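Side-chain contacts in amidohydrolase 3 domain-containing protein (Pyrococcus horikoshii, PDB 3IGH), which is an uncharacterised, probably metal-dependent hydrolase of the amidohydrolase family that may act on carbon-nitrogen bonds other than peptide bonds: residues 263-268 with 322-327; 77-82 with 130-135. One frame throughout, in Å; residues are numbered along the deposited sequence.

Contact 1 lies in the barrel of this amidohydrolase. There, residues just past the end of a barrel strand meet a helix on the outer wall. Contact 2 lies outside the barrel, in a separate six-stranded sheet that includes strands 80-81 and 129-133. The two contacts follow in series along the chain, contact 2 closing before contact 1 opens. Their centres are 29 Å apart and their nearest atoms about 8 Å apart, so they do not touch. Both are buried and apolar. In this family the active site lies at the C-terminal ends of the barrel strands, and contact 1 sits at that end of strand 256-264.

Contact 1: 263-268 with 322-327; sequences LFTDGS and DVALDV
Thr265 meets Val323 and Ala324 through its methyl group. CG2 of Thr265 lies 3.8 Å from CG1 of Val323. The same methyl is 4.1 Å from the backbone N of Ala324, and Thr265 CG2 and Ala324 CB are 4.3 Å apart. The Thr265 and Val323 side chains point in opposite directions as they pass, and each touches the other with one methyl. On Val323 this methyl, CG1, stands opposite the backbone N (chi1 173°). On Thr265 the branches divide the work. With chi1 at 53°, OG1 is tucked between the backbone N and the carbonyl carbon, while CG2 faces the helix.

The closest pair of CA atoms, Thr265 CA and Ala324 CA, are 6.8 Å apart. This is the strand-to-helix packing of a TIM barrel. Strand 256-264 pairs in parallel with strand 310-315, and helix 318-331 follows that second strand and packs outside it. Thr265 stands just past the end of its own strand.

The hydroxyl of Thr265 is buried but satisfied by a hydrogen bond to the carbonyl oxygen of His314, on the neighbouring strand. That bond is consistent with the observed rotation of the side chain, which turns the methyl to the helix. Leu290 and Arg294 touch Val323 as well. Next along the chain, the Asp266 carboxylate accepts hydrogen bonds from the backbone N atoms of Ile316, Gly317 and Leu275.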
loop_
_atom_site.group_PDB
_atom_site.type_symbol
_atom_site.label_atom_id
_atom_site.label_comp_id
_atom_site.label_asym_id
_atom_site.label_seq_id
_atom_site.Cartn_x
_atom_site.Cartn_y
_atom_site.Cartn_z
ATOM N N LEU A 263 -17.026 10.762 6.932
ATOM C CA LEU A 263 -18.482 10.954 6.869
ATOM C C LEU A 263 -18.918 12.250 7.556
ATOM O O LEU A 263 -18.188 12.802 8.385
ATOM C CB LEU A 263 -19.202 9.786 7.563
ATOM C CG LEU A 263 -18.841 8.380 7.063
ATOM C CD1 LEU A 263 -19.472 7.332 7.948
ATOM C CD2 LEU A 263 -19.281 8.237 5.634
ATOM N N PHE A 264 -20.138 12.683 7.248
ATOM C CA PHE A 264 -20.714 13.927 7.777
ATOM C C PHE A 264 -22.076 13.649 8.398
ATOM O O PHE A 264 -22.882 12.923 7.826
ATOM C CB PHE A 264 -20.910 14.937 6.642
ATOM C CG PHE A 264 -19.632 15.409 6.020
ATOM C CD1 PHE A 264 -19.010 16.571 6.481
ATOM C CD2 PHE A 264 -19.046 14.701 4.972
ATOM C CE1 PHE A 264 -17.821 17.018 5.908
ATOM C CE2 PHE A 264 -17.849 15.134 4.398
ATOM C CZ PHE A 264 -17.239 16.298 4.865
ATOM N N THR A 265 -22.322 14.211 9.571
ATOM C CA THR A 265 -23.675 14.246 10.122
ATOM C C THR A 265 -24.354 15.583 9.837
ATOM O O THR A 265 -25.527 15.602 9.486
ATOM C CB THR A 265 -23.716 14.002 11.636
ATOM O OG1 THR A 265 -22.815 14.903 12.294
ATOM C CG2 THR A 265 -23.340 12.567 11.959
ATOM N N ASP A 266 -23.623 16.693 9.998
ATOM C CA ASP A 266 -24.225 18.029 9.888
ATOM C C ASP A 266 -23.362 19.066 9.164
ATOM O O ASP A 266 -22.327 18.735 8.585
ATOM C CB ASP A 266 -24.687 18.546 11.266
ATOM C CG ASP A 266 -23.535 18.877 12.213
ATOM O OD1 ASP A 266 -22.379 18.468 11.980
ATOM O OD2 ASP A 266 -23.802 19.524 13.249
ATOM N N GLY A 267 -23.809 20.320 9.177
ATOM C CA GLY A 267 -23.046 21.397 8.554
ATOM C C GLY A 267 -22.255 22.153 9.600
ATOM O O GLY A 267 -21.650 21.551 10.497
ATOM N N SER A 268 -22.305 23.479 9.523
ATOM C CA SER A 268 -21.490 24.324 10.394
ATOM C C SER A 268 -22.330 25.345 11.158
ATOM O O SER A 268 -23.441 25.678 10.748
ATOM C CB SER A 268 -20.422 25.042 9.559
ATOM O OG SER A 268 -21.022 25.902 8.596
ATOM N N ASP A 322 -24.928 13.322 18.936
ATOM C CA ASP A 322 -25.793 12.189 19.317
ATOM C C ASP A 322 -25.866 11.172 18.181
ATOM O O ASP A 322 -25.716 9.975 18.414
ATOM C CB ASP A 322 -27.220 12.644 19.667
ATOM C CG ASP A 322 -27.313 13.379 20.995
ATOM O OD1 ASP A 322 -26.590 13.024 21.945
ATOM O OD2 ASP A 322 -28.146 14.309 21.095
ATOM N N VAL A 323 -26.090 11.670 16.965
ATOM C CA VAL A 323 -26.176 10.855 15.760
ATOM C C VAL A 323 -24.860 10.107 15.518
ATOM O O VAL A 323 -24.871 8.898 15.286
ATOM C CB VAL A 323 -26.566 11.710 14.524
ATOM C CG1 VAL A 323 -26.504 10.897 13.226
ATOM C CG2 VAL A 323 -27.955 12.317 14.709
ATOM N N ALA A 324 -23.735 10.820 15.597
ATOM C CA ALA A 324 -22.412 10.199 15.429
ATOM C C ALA A 324 -22.163 9.135 16.479
ATOM O O ALA A 324 -21.677 8.039 16.158
ATOM C CB ALA A 324 -21.287 11.253 15.462
ATOM N N LEU A 325 -22.512 9.439 17.729
ATOM C CA LEU A 325 -22.315 8.481 18.808
ATOM C C LEU A 325 -23.235 7.250 18.646
ATOM O O LEU A 325 -22.824 6.135 18.962
ATOM C CB LEU A 325 -22.475 9.143 20.186
ATOM C CG LEU A 325 -21.428 10.207 20.586
ATOM C CD1 LEU A 325 -21.811 10.900 21.886
ATOM C CD2 LEU A 325 -20.030 9.624 20.704
ATOM N N ASP A 326 -24.440 7.462 18.109
ATOM C CA ASP A 326 -25.374 6.366 17.784
ATOM C C ASP A 326 -24.763 5.397 16.766
ATOM O O ASP A 326 -24.872 4.177 16.921
ATOM C CB ASP A 326 -26.703 6.911 17.238
ATOM C CG ASP A 326 -27.620 7.471 18.327
ATOM O OD1 ASP A 326 -27.316 7.328 19.523
ATOM O OD2 ASP A 326 -28.657 8.070 17.973
ATOM N N VAL A 327 -24.099 5.950 15.745
ATOM C CA VAL A 327 -23.437 5.155 14.706
ATOM C C VAL A 327 -22.337 4.286 15.315
ATOM O O VAL A 327 -22.289 3.072 15.078
ATOM C CB VAL A 327 -22.891 6.054 13.559
ATOM C CG1 VAL A 327 -22.140 5.236 12.517
ATOM C CG2 VAL A 327 -24.040 6.788 12.888
#

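Contact 2: 77-82 with 130-135; sequences LEMVDL and FIYRKC
Met79 and Leu82 bracket the short strand 80-81, which runs parallel to strand 129-133, home of Ile131 and Tyr132, with strand 103-108 between them in the sheet. The contact thus reaches across the intervening strand, and does so in two separate places.

On one face of the sheet Met79 approaches Tyr132. Past CB its chain runs straight, chi2 -178° and chi3 167°, which carries the terminal methyl out to the ring. CE of Met79 sits 3.7 Å from both CD2 and CE2 of Tyr132. It lies near the ring plane, so it meets an edge and not a face. One face of the ring is taken by Phe130, whose CE2 lies 3.5 Å above the Tyr132 ring plane, offset toward the rim. Phe136 also meets this ring, and Arg173 of helix 166-180 touches Tyr132.

On the other face Leu82 and Ile131 cross at about a right angle. CD1 of Leu82 is 3.8 Å from CG2 of Ile131 and 3.9 Å from its CB. The Leu82 methyl therefore rests against the branch point of Ile131. Helix 88-96 lies over this side, with Arg94 on Leu82 and Leu95 on Ile131.

Both meetings are between apolar carbon atoms. Their attraction is dispersive and hydrophobic, with little directional demand, and the strands themselves are joined by backbone hydrogen bonds to strand 103-108, from Val80 and Leu82 on one side and Phe130 on the other.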
loop_
_atom_site.group_PDB
_atom_site.type_symbol
_atom_site.label_atom_id
_atom_site.label_comp_id
_atom_site.label_asym_id
_atom_site.label_seq_id
_atom_site.Cartn_x
_atom_site.Cartn_y
_atom_site.Cartn_z
ATOM N N LEU A 77 -3.129 28.332 -1.518
ATOM C CA LEU A 77 -1.817 28.978 -1.603
ATOM C C LEU A 77 -1.525 29.572 -2.989
ATOM O O LEU A 77 -0.691 30.467 -3.123
ATOM C CB LEU A 77 -0.703 28.010 -1.183
ATOM C CG LEU A 77 -0.673 27.631 0.310
ATOM C CD1 LEU A 77 0.110 26.340 0.536
ATOM C CD2 LEU A 77 -0.124 28.763 1.183
ATOM N N GLU A 78 -2.218 29.061 -4.002
ATOM C CA GLU A 78 -2.069 29.504 -5.390
ATOM C C GLU A 78 -3.143 30.486 -5.833
ATOM O O GLU A 78 -3.010 31.127 -6.882
ATOM C CB GLU A 78 -2.073 28.282 -6.313
ATOM C CG GLU A 78 -0.879 27.360 -6.064
ATOM C CD GLU A 78 0.450 28.080 -6.263
ATOM O OE1 GLU A 78 0.660 28.630 -7.365
ATOM O OE2 GLU A 78 1.276 28.105 -5.322
ATOM N N MET A 79 -4.203 30.594 -5.037
ATOM C CA MET A 79 -5.358 31.446 -5.341
ATOM C C MET A 79 -5.003 32.931 -5.280
ATOM O O MET A 79 -4.082 33.331 -4.567
ATOM C CB MET A 79 -6.499 31.175 -4.353
ATOM C CG MET A 79 -7.502 30.134 -4.788
ATOM S SD MET A 79 -8.826 29.955 -3.576
ATOM C CE MET A 79 -10.010 29.005 -4.508
ATOM N N VAL A 80 -5.749 33.737 -6.032
ATOM C CA VAL A 80 -5.668 35.190 -5.929
ATOM C C VAL A 80 -6.457 35.663 -4.703
ATOM O O VAL A 80 -7.648 35.359 -4.549
ATOM C CB VAL A 80 -6.185 35.897 -7.216
ATOM C CG1 VAL A 80 -6.025 37.412 -7.107
ATOM C CG2 VAL A 80 -5.432 35.396 -8.445
ATOM N N ASP A 81 -5.777 36.406 -3.836
ATOM C CA ASP A 81 -6.374 36.943 -2.619
ATOM C C ASP A 81 -7.066 38.279 -2.934
ATOM O O ASP A 81 -6.404 39.275 -3.236
ATOM C CB ASP A 81 -5.278 37.119 -1.557
ATOM C CG ASP A 81 -5.829 37.439 -0.174
ATOM O OD1 ASP A 81 -7.047 37.682 -0.027
ATOM O OD2 ASP A 81 -5.026 37.441 0.782
ATOM N N LEU A 82 -8.394 38.285 -2.839
ATOM C CA LEU A 82 -9.205 39.464 -3.143
ATOM C C LEU A 82 -9.734 40.167 -1.893
ATOM O O LEU A 82 -10.545 41.093 -1.994
ATOM C CB LEU A 82 -10.374 39.097 -4.067
ATOM C CG LEU A 82 -10.051 38.359 -5.372
ATOM C CD1 LEU A 82 -11.337 37.841 -6.014
ATOM C CD2 LEU A 82 -9.272 39.242 -6.344
ATOM N N PHE A 130 -12.838 31.941 -11.723
ATOM C CA PHE A 130 -13.844 31.527 -10.756
ATOM C C PHE A 130 -13.462 32.167 -9.416
ATOM O O PHE A 130 -12.388 31.885 -8.878
ATOM C CB PHE A 130 -13.851 29.999 -10.651
ATOM C CG PHE A 130 -14.948 29.447 -9.780
ATOM C CD1 PHE A 130 -16.193 29.162 -10.318
ATOM C CD2 PHE A 130 -14.729 29.194 -8.423
ATOM C CE1 PHE A 130 -17.210 28.643 -9.535
ATOM C CE2 PHE A 130 -15.746 28.677 -7.628
ATOM C CZ PHE A 130 -16.986 28.393 -8.186
ATOM N N ILE A 131 -14.310 33.052 -8.894
ATOM C CA ILE A 131 -13.944 33.804 -7.675
ATOM C C ILE A 131 -14.940 33.658 -6.533
ATOM O O ILE A 131 -16.111 34.031 -6.645
ATOM C CB ILE A 131 -13.596 35.305 -7.947
ATOM C CG1 ILE A 131 -14.753 36.055 -8.632
ATOM C CG2 ILE A 131 -12.323 35.419 -8.773
ATOM C CD1 ILE A 131 -14.607 37.583 -8.588
ATOM N N TYR A 132 -14.454 33.106 -5.422
ATOM C CA TYR A 132 -15.274 32.931 -4.234
ATOM C C TYR A 132 -15.435 34.247 -3.495
ATOM O O TYR A 132 -14.465 34.977 -3.306
ATOM C CB TYR A 132 -14.609 31.953 -3.277
ATOM C CG TYR A 132 -14.705 30.508 -3.673
ATOM C CD1 TYR A 132 -15.880 29.780 -3.448
ATOM C CD2 TYR A 132 -13.611 29.850 -4.237
ATOM C CE1 TYR A 132 -15.962 28.428 -3.794
ATOM C CE2 TYR A 132 -13.685 28.501 -4.588
ATOM C CZ TYR A 132 -14.859 27.799 -4.359
ATOM O OH TYR A 132 -14.928 26.472 -4.707
ATOM N N ARG A 133 -16.664 34.528 -3.076
ATOM C CA ARG A 133 -16.927 35.579 -2.097
ATOM C C ARG A 133 -16.338 35.152 -0.760
ATOM O O ARG A 133 -16.193 33.956 -0.493
ATOM C CB ARG A 133 -18.434 35.790 -1.923
ATOM C CG ARG A 133 -18.807 37.054 -1.121
ATOM C CD ARG A 133 -20.300 37.173 -0.848
ATOM N NE ARG A 133 -20.546 38.303 0.047
ATOM C CZ ARG A 133 -20.590 38.226 1.378
ATOM N NH1 ARG A 133 -20.431 37.063 1.998
ATOM N NH2 ARG A 133 -20.806 39.320 2.093
ATOM N N LYS A 134 -15.964 36.138 0.050
ATOM C CA LYS A 134 -15.735 35.971 1.485
ATOM C C LYS A 134 -16.761 34.981 2.055
ATOM O O LYS A 134 -17.958 35.086 1.768
ATOM C CB LYS A 134 -15.876 37.352 2.144
ATOM C CG LYS A 134 -15.593 37.435 3.624
ATOM C CD LYS A 134 -16.192 38.710 4.210
ATOM C CE LYS A 134 -17.662 38.524 4.571
ATOM N NZ LYS A 134 -18.152 39.619 5.450
ATOM N N CYS A 135 -16.275 34.003 2.822
ATOM C CA CYS A 135 -17.104 32.945 3.459
ATOM C C CYS A 135 -17.495 31.766 2.561
ATOM O O CYS A 135 -18.109 30.807 3.036
ATOM C CB CYS A 135 -18.333 33.511 4.210
ATOM S SG CYS A 135 -17.921 34.813 5.412
#